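Local coordinates for kelch domain-containing protein (Colletotrichum graminicola M1.001, PDB 5C86) that probably oxidises alcohols to aldehydes at a mononuclear copper site, as a fungal alcohol oxidase of the galactose oxidase and glyoxal oxidase (AA5) family, at residues 39-44 with 136-141; 188-193 with 198-203; 313-316 with 321-324. All coordinates share one frame; numbering follows the deposited sequence.

Interaction 1: residues 39-44 with 136-141; sequences WTTAGN and GSFSGA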
ATOM      1  N   TRP A  39      -2.334  -7.324  21.552  1.00 17.44           N
ATOM      2  CA  TRP A  39      -2.517  -5.887  21.507  1.00 16.36           C
ATOM      3  C   TRP A  39      -3.550  -5.479  22.532  1.00 15.84           C
ATOM      4  O   TRP A  39      -4.316  -6.377  22.981  1.00 18.86           O
ATOM      5  CB  TRP A  39      -2.994  -5.378  20.082  1.00 16.58           C
ATOM      6  CG  TRP A  39      -4.303  -6.019  19.769  1.00 16.77           C
ATOM      7  CD1 TRP A  39      -4.467  -7.215  19.210  1.00 16.71           C
ATOM      8  CD2 TRP A  39      -5.613  -5.481  20.011  1.00 15.42           C
ATOM      9  NE1 TRP A  39      -5.821  -7.522  19.105  1.00 18.71           N
ATOM     10  CE2 TRP A  39      -6.541  -6.484  19.616  1.00 17.85           C
ATOM     11  CE3 TRP A  39      -6.089  -4.299  20.548  1.00 15.34           C
ATOM     12  CZ2 TRP A  39      -7.932  -6.309  19.724  1.00 18.55           C
ATOM     13  CZ3 TRP A  39      -7.485  -4.124  20.674  1.00 16.43           C
ATOM     14  CH2 TRP A  39      -8.373  -5.175  20.271  1.00 15.58           C
ATOM     15  N   THR A  40      -3.575  -4.205  22.885  1.00 16.35           N
ATOM     16  CA  THR A  40      -4.710  -3.579  23.587  1.00 16.92           C
ATOM     17  C   THR A  40      -5.024  -2.277  23.016  1.00 15.31           C
ATOM     18  O   THR A  40      -4.192  -1.678  22.266  1.00 18.03           O
ATOM     19  CB  THR A  40      -4.419  -3.343  25.123  1.00 18.00           C
ATOM     20  OG1 THR A  40      -3.388  -2.363  25.275  1.00 19.51           O
ATOM     21  CG2 THR A  40      -4.091  -4.661  25.778  1.00 19.00           C
ATOM     22  N   THR A  41      -6.223  -1.731  23.282  1.00 17.28           N
ATOM     23  CA  THR A  41      -6.569  -0.429  22.728  1.00 17.37           C
ATOM     24  C   THR A  41      -5.585   0.633  23.198  1.00 19.11           C
ATOM     25  O   THR A  41      -5.189   1.543  22.440  1.00 19.62           O
ATOM     26  CB  THR A  41      -8.037  -0.064  23.041  1.00 18.03           C
ATOM     27  OG1 THR A  41      -8.878  -1.046  22.451  1.00 20.53           O
ATOM     28  CG2 THR A  41      -8.378   1.298  22.502  1.00 19.17           C
ATOM     29  N   ALA A  42      -5.221   0.590  24.501  1.00 17.73           N
ATOM     30  CA  ALA A  42      -4.315   1.576  25.054  1.00 18.43           C
ATOM     31  C   ALA A  42      -2.898   1.346  24.663  1.00 16.88           C
ATOM     32  O   ALA A  42      -2.132   2.302  24.674  1.00 21.29           O
ATOM     33  CB  ALA A  42      -4.371   1.523  26.598  1.00 18.26           C
ATOM     34  N   GLY A  43      -2.555   0.113  24.381  1.00 19.79           N
ATOM     35  CA  GLY A  43      -1.223  -0.235  23.965  1.00 20.14           C
ATOM     36  C   GLY A  43      -0.236  -0.405  25.135  1.00 23.30           C
ATOM     37  O   GLY A  43      -0.576  -0.273  26.316  1.00 22.87           O
ATOM     38  N   ASN A  44       0.994  -0.678  24.785  1.00 22.41           N
ATOM     39  CA  ASN A  44       2.074  -0.931  25.742  1.00 21.75           C
ATOM     40  C   ASN A  44       3.152   0.140  25.674  1.00 22.52           C
ATOM     41  O   ASN A  44       4.264  -0.123  26.179  1.00 25.96           O
ATOM     42  CB  ASN A  44       2.643  -2.308  25.511  1.00 22.58           C
ATOM     43  CG  ASN A  44       3.243  -2.955  26.779  1.00 27.31           C
ATOM     44  OD1 ASN A  44       2.927  -2.525  27.881  1.00 27.86           O
ATOM     45  ND2 ASN A  44       4.047  -3.985  26.618  1.00 26.69           N
ATOM     46  N   GLY A 136     -10.706   7.348  11.552  1.00 13.71           N
ATOM     47  CA  GLY A 136      -9.968   6.449  12.408  1.00 16.65           C
ATOM     48  C   GLY A 136     -10.572   6.495  13.825  1.00 16.50           C
ATOM     49  O   GLY A 136     -10.079   7.265  14.662  1.00 17.20           O
ATOM     50  N   SER A 137     -11.462   5.548  14.117  1.00 14.41           N
ATOM     51  CA  SER A 137     -12.092   5.495  15.456  1.00 16.13           C
ATOM     52  C   SER A 137     -11.819   4.272  16.273  1.00 15.17           C
ATOM     53  O   SER A 137     -12.539   3.963  17.272  1.00 16.07           O
ATOM     54  CB  SER A 137     -13.575   5.860  15.300  1.00 17.64           C
ATOM     55  OG  SER A 137     -14.293   4.965  14.477  1.00 17.71           O
ATOM     56  N   PHE A 138     -10.755   3.555  15.954  1.00 14.90           N
ATOM     57  CA  PHE A 138     -10.274   2.476  16.814  1.00 15.43           C
ATOM     58  C   PHE A 138      -9.874   3.033  18.166  1.00 17.37           C
ATOM     59  O   PHE A 138     -10.088   2.357  19.198  1.00 17.89           O
ATOM     60  CB  PHE A 138      -9.141   1.745  16.175  1.00 15.42           C
ATOM     61  CG  PHE A 138      -8.380   0.843  17.082  1.00 15.35           C
ATOM     62  CD1 PHE A 138      -8.857  -0.407  17.413  1.00 16.29           C
ATOM     63  CD2 PHE A 138      -7.192   1.252  17.597  1.00 15.77           C
ATOM     64  CE1 PHE A 138      -8.095  -1.248  18.262  1.00 16.15           C
ATOM     65  CE2 PHE A 138      -6.480   0.466  18.469  1.00 16.70           C
ATOM     66  CZ  PHE A 138      -6.949  -0.783  18.810  1.00 15.38           C
ATOM     67  N   SER A 139      -9.204   4.165  18.147  1.00 16.58           N
ATOM     68  CA  SER A 139      -8.678   4.812  19.362  1.00 16.15           C
ATOM     69  C   SER A 139      -8.847   6.285  19.121  1.00 16.19           C
ATOM     70  O   SER A 139      -9.342   6.704  18.057  1.00 18.99           O
ATOM     71  CB  SER A 139      -7.239   4.404  19.545  1.00 16.85           C
ATOM     72  OG  SER A 139      -6.545   4.862  18.373  1.00 18.57           O
ATOM     73  N   GLY A 140      -8.583   7.090  20.157  1.00 18.53           N
ATOM     74  CA  GLY A 140      -8.666   8.509  19.990  1.00 20.63           C
ATOM     75  C   GLY A 140      -9.913   9.140  20.557  1.00 24.40           C
ATOM     76  O   GLY A 140     -10.594   8.515  21.318  1.00 22.94           O
ATOM     77  N   ALA A 141     -10.215  10.336  20.145  1.00 25.14           N
ATOM     78  CA  ALA A 141     -11.277  11.106  20.757  1.00 28.23           C
ATOM     79  C   ALA A 141     -11.678  12.241  19.852  1.00 26.60           C
ATOM     80  O   ALA A 141     -10.839  12.819  19.179  1.00 25.67           O
ATOM     81  CB  ALA A 141     -10.741  11.646  22.093  1.00 29.45           C
TER
HETATM   82  O   HOH W   1     -10.687  -0.141  20.262  1.00 26.26           O
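Trp39 and Phe138 meet through their rings, and this aromatic pair is the main apolar part of the contact. CZ3 of Trp39 comes to 3.8 Å from CE1 of Phe138. It approaches the edge of the Phe138 ring, near the plane of that ring. The pair is oblique, with the planes turned 57° against each other and the centroids 5.8 Å apart. Phe138 has CG anti to its backbone N (chi1 167°), which carries the ring across to the 39-44 loop.

Thr41 adds the van der Waals packing beside this pair. Its CA lies obliquely near CZ of Phe138. Its methyl CG2 sits 3.9 Å from the carbonyl O of Phe138, and the same methyl reaches CB of Ser139 at 4.4 Å.

The polar link between the loops is made by water. One water donates to Phe138 O at 2.8 Å and also bonds Thr41 OG1 at 3.0 Å. Within the first loop, Gly43 N donates to Thr40 OG1 at 2.8 Å, an ST motif spanning Thr40 to Gly43. The hydroxyl of Ser139 turns to another loop, where it bonds the carbonyl O of Gly89.

Both aromatic rings have further partners. Phe138 stacks on Tyr120, a copper ligand in the metal-bound protein, and Trp39 stacks on Phe72. The side chain of Trp39 also comes within about 5 Å of that of His335, another copper ligand.

The chemistry is that of a small, partly solvent-facing surface. The edge of Phe138, the Trp39 ring and one threonine methyl set the fit. Apolar contact and one bridging water thus hold the two loops together, with both rings close to copper-ligand side chains.

Interaction 2: residues 188-193 with 198-203; sequences SVLQAG and MNWYDT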
ATOM      1  N   SER A 188      -5.012  17.561  -3.984  1.00 15.19           N
ATOM      2  CA  SER A 188      -6.266  16.920  -3.846  1.00 14.12           C
ATOM      3  C   SER A 188      -6.055  15.461  -3.325  1.00 15.52           C
ATOM      4  O   SER A 188      -4.989  14.888  -3.541  1.00 13.99           O
ATOM      5  CB  SER A 188      -7.032  16.904  -5.115  1.00 16.94           C
ATOM      6  OG  SER A 188      -6.404  16.039  -6.054  1.00 15.81           O
ATOM      7  N   VAL A 189      -7.089  14.926  -2.719  1.00 15.43           N
ATOM      8  CA  VAL A 189      -7.150  13.527  -2.259  1.00 15.05           C
ATOM      9  C   VAL A 189      -8.509  13.004  -2.603  1.00 14.78           C
ATOM     10  O   VAL A 189      -9.531  13.578  -2.174  1.00 15.78           O
ATOM     11  CB  VAL A 189      -6.816  13.377  -0.798  1.00 13.53           C
ATOM     12  CG1 VAL A 189      -7.044  11.903  -0.363  1.00 14.38           C
ATOM     13  CG2 VAL A 189      -5.436  13.801  -0.435  1.00 15.00           C
ATOM     14  N   LEU A 190      -8.604  11.922  -3.366  1.00 12.82           N
ATOM     15  CA  LEU A 190      -9.821  11.265  -3.573  1.00 13.10           C
ATOM     16  C   LEU A 190     -10.057  10.234  -2.484  1.00 14.60           C
ATOM     17  O   LEU A 190      -9.196   9.341  -2.309  1.00 13.98           O
ATOM     18  CB  LEU A 190      -9.900  10.563  -4.911  1.00 13.42           C
ATOM     19  CG  LEU A 190     -11.137   9.739  -5.206  1.00 14.47           C
ATOM     20  CD1 LEU A 190     -12.336  10.674  -5.272  1.00 15.18           C
ATOM     21  CD2 LEU A 190     -11.029   8.935  -6.478  1.00 15.33           C
ATOM     22  N   GLN A 191     -11.192  10.315  -1.794  1.00 12.84           N
ATOM     23  CA  GLN A 191     -11.676   9.165  -0.995  1.00 13.03           C
ATOM     24  C   GLN A 191     -12.558   8.332  -1.823  1.00 13.88           C
ATOM     25  O   GLN A 191     -13.669   8.701  -2.177  1.00 14.51           O
ATOM     26  CB  GLN A 191     -12.351   9.670   0.259  1.00 12.00           C
ATOM     27  CG  GLN A 191     -13.190   8.653   0.993  1.00 12.42           C
ATOM     28  CD  GLN A 191     -14.660   8.735   0.663  1.00 14.38           C
ATOM     29  OE1 GLN A 191     -15.196   9.806   0.305  1.00 15.88           O
ATOM     30  NE2 GLN A 191     -15.347   7.556   0.711  1.00 15.85           N
ATOM     31  N   ALA A 192     -12.023   7.216  -2.318  1.00 12.42           N
ATOM     32  CA  ALA A 192     -12.642   6.334  -3.259  1.00 12.19           C
ATOM     33  C   ALA A 192     -13.608   5.313  -2.694  1.00 13.37           C
ATOM     34  O   ALA A 192     -14.302   4.626  -3.417  1.00 14.06           O
ATOM     35  CB  ALA A 192     -11.567   5.677  -4.154  1.00 11.81           C
ATOM     36  N   GLY A 193     -13.626   5.285  -1.376  1.00 11.62           N
ATOM     37  CA  GLY A 193     -14.378   4.295  -0.633  1.00 12.79           C
ATOM     38  C   GLY A 193     -13.841   4.275   0.775  1.00 11.32           C
ATOM     39  O   GLY A 193     -13.066   5.136   1.136  1.00 12.08           O
ATOM     40  N   MET A 198     -18.167   8.512  -2.889  1.00 15.37           N
ATOM     41  CA  MET A 198     -16.797   9.004  -3.018  1.00 15.11           C
ATOM     42  C   MET A 198     -16.749  10.522  -2.908  1.00 17.51           C
ATOM     43  O   MET A 198     -17.697  11.186  -3.335  1.00 17.20           O
ATOM     44  CB  MET A 198     -16.225   8.586  -4.368  1.00 15.21           C
ATOM     45  CG  MET A 198     -16.427   7.109  -4.684  1.00 15.91           C
ATOM     46  SD  MET A 198     -15.569   6.515  -6.148  1.00 17.55           S
ATOM     47  CE  MET A 198     -16.441   7.362  -7.461  1.00 18.56           C
ATOM     48  N   ASN A 199     -15.655  11.062  -2.436  1.00 15.53           N
ATOM     49  CA  ASN A 199     -15.526  12.507  -2.145  1.00 16.73           C
ATOM     50  C   ASN A 199     -14.148  12.973  -2.472  1.00 17.86           C
ATOM     51  O   ASN A 199     -13.147  12.310  -2.131  1.00 17.06           O
ATOM     52  CB  ASN A 199     -15.788  12.766  -0.717  1.00 16.71           C
ATOM     53  CG  ASN A 199     -17.256  12.525  -0.340  1.00 19.80           C
ATOM     54  OD1 ASN A 199     -18.117  13.403  -0.583  1.00 20.02           O
ATOM     55  ND2 ASN A 199     -17.570  11.361   0.137  1.00 17.47           N
ATOM     56  N   TRP A 200     -14.070  14.165  -3.066  1.00 15.44           N
ATOM     57  CA  TRP A 200     -12.825  14.850  -3.158  1.00 15.21           C
ATOM     58  C   TRP A 200     -12.538  15.697  -1.953  1.00 17.50           C
ATOM     59  O   TRP A 200     -13.462  16.295  -1.429  1.00 19.80           O
ATOM     60  CB  TRP A 200     -12.855  15.780  -4.382  1.00 14.46           C
ATOM     61  CG  TRP A 200     -12.811  15.146  -5.667  1.00 15.66           C
ATOM     62  CD1 TRP A 200     -13.825  14.959  -6.537  1.00 16.09           C
ATOM     63  CD2 TRP A 200     -11.634  14.567  -6.288  1.00 15.86           C
ATOM     64  NE1 TRP A 200     -13.374  14.345  -7.675  1.00 18.39           N
ATOM     65  CE2 TRP A 200     -12.031  14.094  -7.524  1.00 16.69           C
ATOM     66  CE3 TRP A 200     -10.297  14.428  -5.904  1.00 16.30           C
ATOM     67  CZ2 TRP A 200     -11.160  13.424  -8.390  1.00 17.96           C
ATOM     68  CZ3 TRP A 200      -9.426  13.778  -6.810  1.00 16.01           C
ATOM     69  CH2 TRP A 200      -9.880  13.314  -8.014  1.00 16.67           C
ATOM     70  N   TYR A 201     -11.279  15.717  -1.503  1.00 15.89           N
ATOM     71  CA  TYR A 201     -10.764  16.580  -0.475  1.00 16.34           C
ATOM     72  C   TYR A 201      -9.626  17.381  -1.050  1.00 20.46           C
ATOM     73  O   TYR A 201      -8.865  16.908  -1.929  1.00 18.65           O
ATOM     74  CB  TYR A 201     -10.255  15.833   0.724  1.00 17.96           C
ATOM     75  CG  TYR A 201     -11.357  15.157   1.524  1.00 18.13           C
ATOM     76  CD1 TYR A 201     -11.978  15.846   2.546  1.00 19.86           C
ATOM     77  CD2 TYR A 201     -11.796  13.865   1.257  1.00 16.51           C
ATOM     78  CE1 TYR A 201     -13.002  15.258   3.286  1.00 19.09           C
ATOM     79  CE2 TYR A 201     -12.809  13.285   1.984  1.00 17.84           C
ATOM     80  CZ  TYR A 201     -13.434  13.991   2.996  1.00 18.80           C
ATOM     81  OH  TYR A 201     -14.441  13.448   3.792  1.00 17.39           O
ATOM     82  N   ASP A 202      -9.536  18.653  -0.628  1.00 20.86           N
ATOM     83  CA  ASP A 202      -8.447  19.538  -0.984  1.00 24.06           C
ATOM     84  C   ASP A 202      -7.749  19.811   0.294  1.00 25.29           C
ATOM     85  O   ASP A 202      -8.380  20.164   1.305  1.00 23.84           O
ATOM     86  CB  ASP A 202      -9.015  20.824  -1.597  1.00 26.07           C
ATOM     87  CG  ASP A 202      -7.930  21.818  -2.063  1.00 29.83           C
ATOM     88  OD1 ASP A 202      -6.738  21.663  -1.807  1.00 26.95           O
ATOM     89  OD2 ASP A 202      -8.353  22.808  -2.691  1.00 34.32           O
ATOM     90  N   THR A 203      -6.450  19.581   0.316  1.00 21.83           N
ATOM     91  CA  THR A 203      -5.658  19.667   1.468  1.00 20.35           C
ATOM     92  C   THR A 203      -4.942  21.015   1.593  1.00 22.68           C
ATOM     93  O   THR A 203      -4.134  21.151   2.515  1.00 24.73           O
ATOM     94  CB  THR A 203      -4.604  18.538   1.558  1.00 22.59           C
ATOM     95  OG1 THR A 203      -3.675  18.692   0.479  1.00 20.60           O
ATOM     96  CG2 THR A 203      -5.330  17.138   1.505  1.00 22.56           C
TER
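Leu190 lies over one face of the Trp200 indole. Its CD1 stands 4.1 Å from the centroid of the six-membered ring, only 11° off the ring normal, a clear CH-pi contact. CB of Leu190 covers the same ring at CZ3. Trp200 has CG beside its backbone N, which lets the indole lean across the neighbouring strand. Its NE1 bonds the carbonyl O of Gln264.

The other face of the sheet carries Val189, Gln191, Asn199 and Tyr201. Here the amides of Gln191 and Asn199 run side by side, with planes 24° apart. ND2 of Asn199 donates to OE1 of Gln191 at 2.8 Å, in the plane of both amides. Gln191 bends at chi2 (-97°), which brings OE1 alongside the Asn199 amide. NE2 of Gln191 is held by the carbonyl O of Lys197, so both ends of this buried amide are used. Tyr201 turns its ring edge to CB of Gln191, 4.0 Å from CE2.

Four backbone bonds join the strands. Val189 N to Tyr201 O and Tyr201 N to Val189 O are both 2.8 Å. Gln191 and Asn199 form the second such pair.

Strands 188-191 and 197-202 make a beta hairpin, the two inner strands of a four-stranded antiparallel blade in the kelch beta-propeller.

Interaction 3: residues 313-316 with 321-324; sequences ELFD and SFTP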
ATOM      1  N   GLU A 313      -6.090 -14.288  -6.615  1.00 12.78           N
ATOM      2  CA  GLU A 313      -6.380 -14.008  -8.000  1.00 12.08           C
ATOM      3  C   GLU A 313      -5.465 -12.976  -8.555  1.00 11.22           C
ATOM      4  O   GLU A 313      -5.101 -12.041  -7.898  1.00 12.21           O
ATOM      5  CB  GLU A 313      -7.848 -13.626  -8.175  1.00 13.57           C
ATOM      6  CG  GLU A 313      -8.794 -14.852  -8.027  1.00 15.15           C
ATOM      7  CD  GLU A 313     -10.264 -14.419  -8.011  1.00 18.33           C
ATOM      8  OE1 GLU A 313     -10.771 -13.913  -6.932  1.00 18.10           O
ATOM      9  OE2 GLU A 313     -10.931 -14.471  -9.118  1.00 18.58           O
ATOM     10  N   LEU A 314      -5.074 -13.190  -9.801  1.00 12.46           N
ATOM     11  CA  LEU A 314      -4.273 -12.271 -10.607  1.00 12.22           C
ATOM     12  C   LEU A 314      -5.219 -11.522 -11.519  1.00 12.72           C
ATOM     13  O   LEU A 314      -5.949 -12.125 -12.294  1.00 13.44           O
ATOM     14  CB  LEU A 314      -3.229 -13.054 -11.398  1.00 14.80           C
ATOM     15  CG  LEU A 314      -2.286 -12.216 -12.207  1.00 16.36           C
ATOM     16  CD1 LEU A 314      -1.504 -11.200 -11.421  1.00 17.40           C
ATOM     17  CD2 LEU A 314      -1.330 -13.210 -12.907  1.00 18.57           C
ATOM     18  N   PHE A 315      -5.280 -10.189 -11.385  1.00 11.35           N
ATOM     19  CA  PHE A 315      -6.200  -9.389 -12.192  1.00 11.99           C
ATOM     20  C   PHE A 315      -5.403  -8.613 -13.246  1.00 13.41           C
ATOM     21  O   PHE A 315      -4.387  -8.024 -12.955  1.00 12.37           O
ATOM     22  CB  PHE A 315      -6.928  -8.387 -11.316  1.00 11.40           C
ATOM     23  CG  PHE A 315      -7.821  -7.426 -12.061  1.00 11.83           C
ATOM     24  CD1 PHE A 315      -9.006  -7.851 -12.616  1.00 13.01           C
ATOM     25  CD2 PHE A 315      -7.447  -6.105 -12.240  1.00 12.29           C
ATOM     26  CE1 PHE A 315      -9.820  -6.946 -13.246  1.00 13.36           C
ATOM     27  CE2 PHE A 315      -8.245  -5.199 -12.898  1.00 13.61           C
ATOM     28  CZ  PHE A 315      -9.439  -5.647 -13.425  1.00 12.92           C
ATOM     29  N   ASP A 316      -5.903  -8.596 -14.504  1.00 12.28           N
ATOM     30  CA  ASP A 316      -5.269  -7.890 -15.605  1.00 13.16           C
ATOM     31  C   ASP A 316      -6.156  -6.718 -15.960  1.00 13.93           C
ATOM     32  O   ASP A 316      -7.202  -6.914 -16.530  1.00 13.21           O
ATOM     33  CB  ASP A 316      -5.050  -8.821 -16.806  1.00 15.39           C
ATOM     34  CG  ASP A 316      -4.400  -8.118 -17.981  1.00 17.45           C
ATOM     35  OD1 ASP A 316      -4.290  -6.845 -17.966  1.00 19.69           O
ATOM     36  OD2 ASP A 316      -3.957  -8.946 -18.844  1.00 22.06           O
ATOM     37  N   SER A 321      -9.857  -9.114 -16.468  1.00 16.34           N
ATOM     38  CA  SER A 321      -9.988 -10.536 -16.208  1.00 19.31           C
ATOM     39  C   SER A 321      -9.190 -11.031 -14.996  1.00 16.42           C
ATOM     40  O   SER A 321      -8.094 -10.567 -14.784  1.00 15.25           O
ATOM     41  CB  SER A 321      -9.564 -11.281 -17.452  1.00 26.27           C
ATOM     42  OG  SER A 321      -9.828 -12.630 -17.255  1.00 35.41           O
ATOM     43  N   PHE A 322      -9.781 -11.936 -14.230  1.00 13.68           N
ATOM     44  CA  PHE A 322      -9.182 -12.577 -13.075  1.00 13.60           C
ATOM     45  C   PHE A 322      -8.799 -13.990 -13.369  1.00 15.07           C
ATOM     46  O   PHE A 322      -9.631 -14.682 -13.988  1.00 17.31           O
ATOM     47  CB  PHE A 322     -10.164 -12.664 -11.919  1.00 12.91           C
ATOM     48  CG  PHE A 322     -10.526 -11.339 -11.288  1.00 14.23           C
ATOM     49  CD1 PHE A 322      -9.775 -10.820 -10.238  1.00 13.52           C
ATOM     50  CD2 PHE A 322     -11.596 -10.597 -11.762  1.00 13.78           C
ATOM     51  CE1 PHE A 322     -10.139  -9.625  -9.635  1.00 13.81           C
ATOM     52  CE2 PHE A 322     -11.928  -9.403 -11.150  1.00 15.10           C
ATOM     53  CZ  PHE A 322     -11.227  -8.939 -10.087  1.00 13.28           C
ATOM     54  N   THR A 323      -7.640 -14.493 -12.891  1.00 15.12           N
ATOM     55  CA  THR A 323      -7.279 -15.887 -12.937  1.00 17.59           C
ATOM     56  C   THR A 323      -6.738 -16.287 -11.615  1.00 16.23           C
ATOM     57  O   THR A 323      -6.072 -15.519 -10.938  1.00 16.11           O
ATOM     58  CB  THR A 323      -6.246 -16.206 -14.021  1.00 21.95           C
ATOM     59  OG1 THR A 323      -5.178 -15.323 -13.886  1.00 22.89           O
ATOM     60  CG2 THR A 323      -6.826 -15.995 -15.348  1.00 24.98           C
ATOM     61  N   PRO A 324      -6.990 -17.531 -11.170  1.00 14.73           N
ATOM     62  CA  PRO A 324      -6.457 -17.989  -9.907  1.00 15.76           C
ATOM     63  C   PRO A 324      -4.978 -18.294  -9.880  1.00 14.98           C
ATOM     64  O   PRO A 324      -4.380 -18.716 -10.931  1.00 16.32           O
ATOM     65  CB  PRO A 324      -7.271 -19.276  -9.649  1.00 17.04           C
ATOM     66  CG  PRO A 324      -7.574 -19.793 -10.996  1.00 19.40           C
ATOM     67  CD  PRO A 324      -7.840 -18.541 -11.865  1.00 16.54           C
TER
HETATM   68  O   HOH W   2      -5.726 -12.564 -15.070  1.00 22.09           O
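Phe315 places CD1 over the centre of the Phe322 ring, 3.4 Å above its plane. The nearest atoms are CD1 of Phe315 and CZ of Phe322, 3.5 Å apart. The pair is oblique, its planes inclined at 45°. Different first torsions bring the rings together. In Phe315 the ring stands anti to the backbone N (chi1 175°), while in Phe322 it sits beside its own N (chi1 -69°).

Glu313 lies on the same face and extends past CG. Its OE2 comes to 3.4 Å from CB of Phe322, and the carboxylate plane is tilted against the Phe322 ring. The charge is met elsewhere: OE1 forms a salt bridge with Arg278, and OE2 accepts from the backbone N of Lys275.

The opposite face carries Leu314 and Thr323. Thr323 holds OG1 between its backbone N and carbonyl carbon, from where it reaches a water at 3.1 Å. That water donates to Leu314 O at 2.8 Å and to Ser321 O. Leu314 and Thr323 also exchange two backbone bonds, of which Leu314 N to Thr323 O is nearly straight.

This hairpin closes one side of a four-stranded antiparallel propeller blade. Strand 321-324 is outermost and strand 313-316 pairs inward with 291-294. Phe315 stacks on Phe237 and Phe322 meets Tyr239, both from strand 235-239 of the preceding blade.

Overall arrangement
The three contacts follow one another along the chain and do not touch. Interactions 2 and 3 are hairpins within two different propeller blades, with centres 28 Å apart and nearest atoms about 14 Å apart. Interaction 1 instead joins two loops distant in sequence. It is the one close to the copper ligands: the side chain of Phe138 is about 3 Å from that of Tyr120. No copper is bound in this apo structure. Interactions 2 and 3 lie away from this site. Interaction 1 lies 25 Å from interaction 2 and 36 Å from interaction 3, centre to centre, and it is across the chain's centre from the latter.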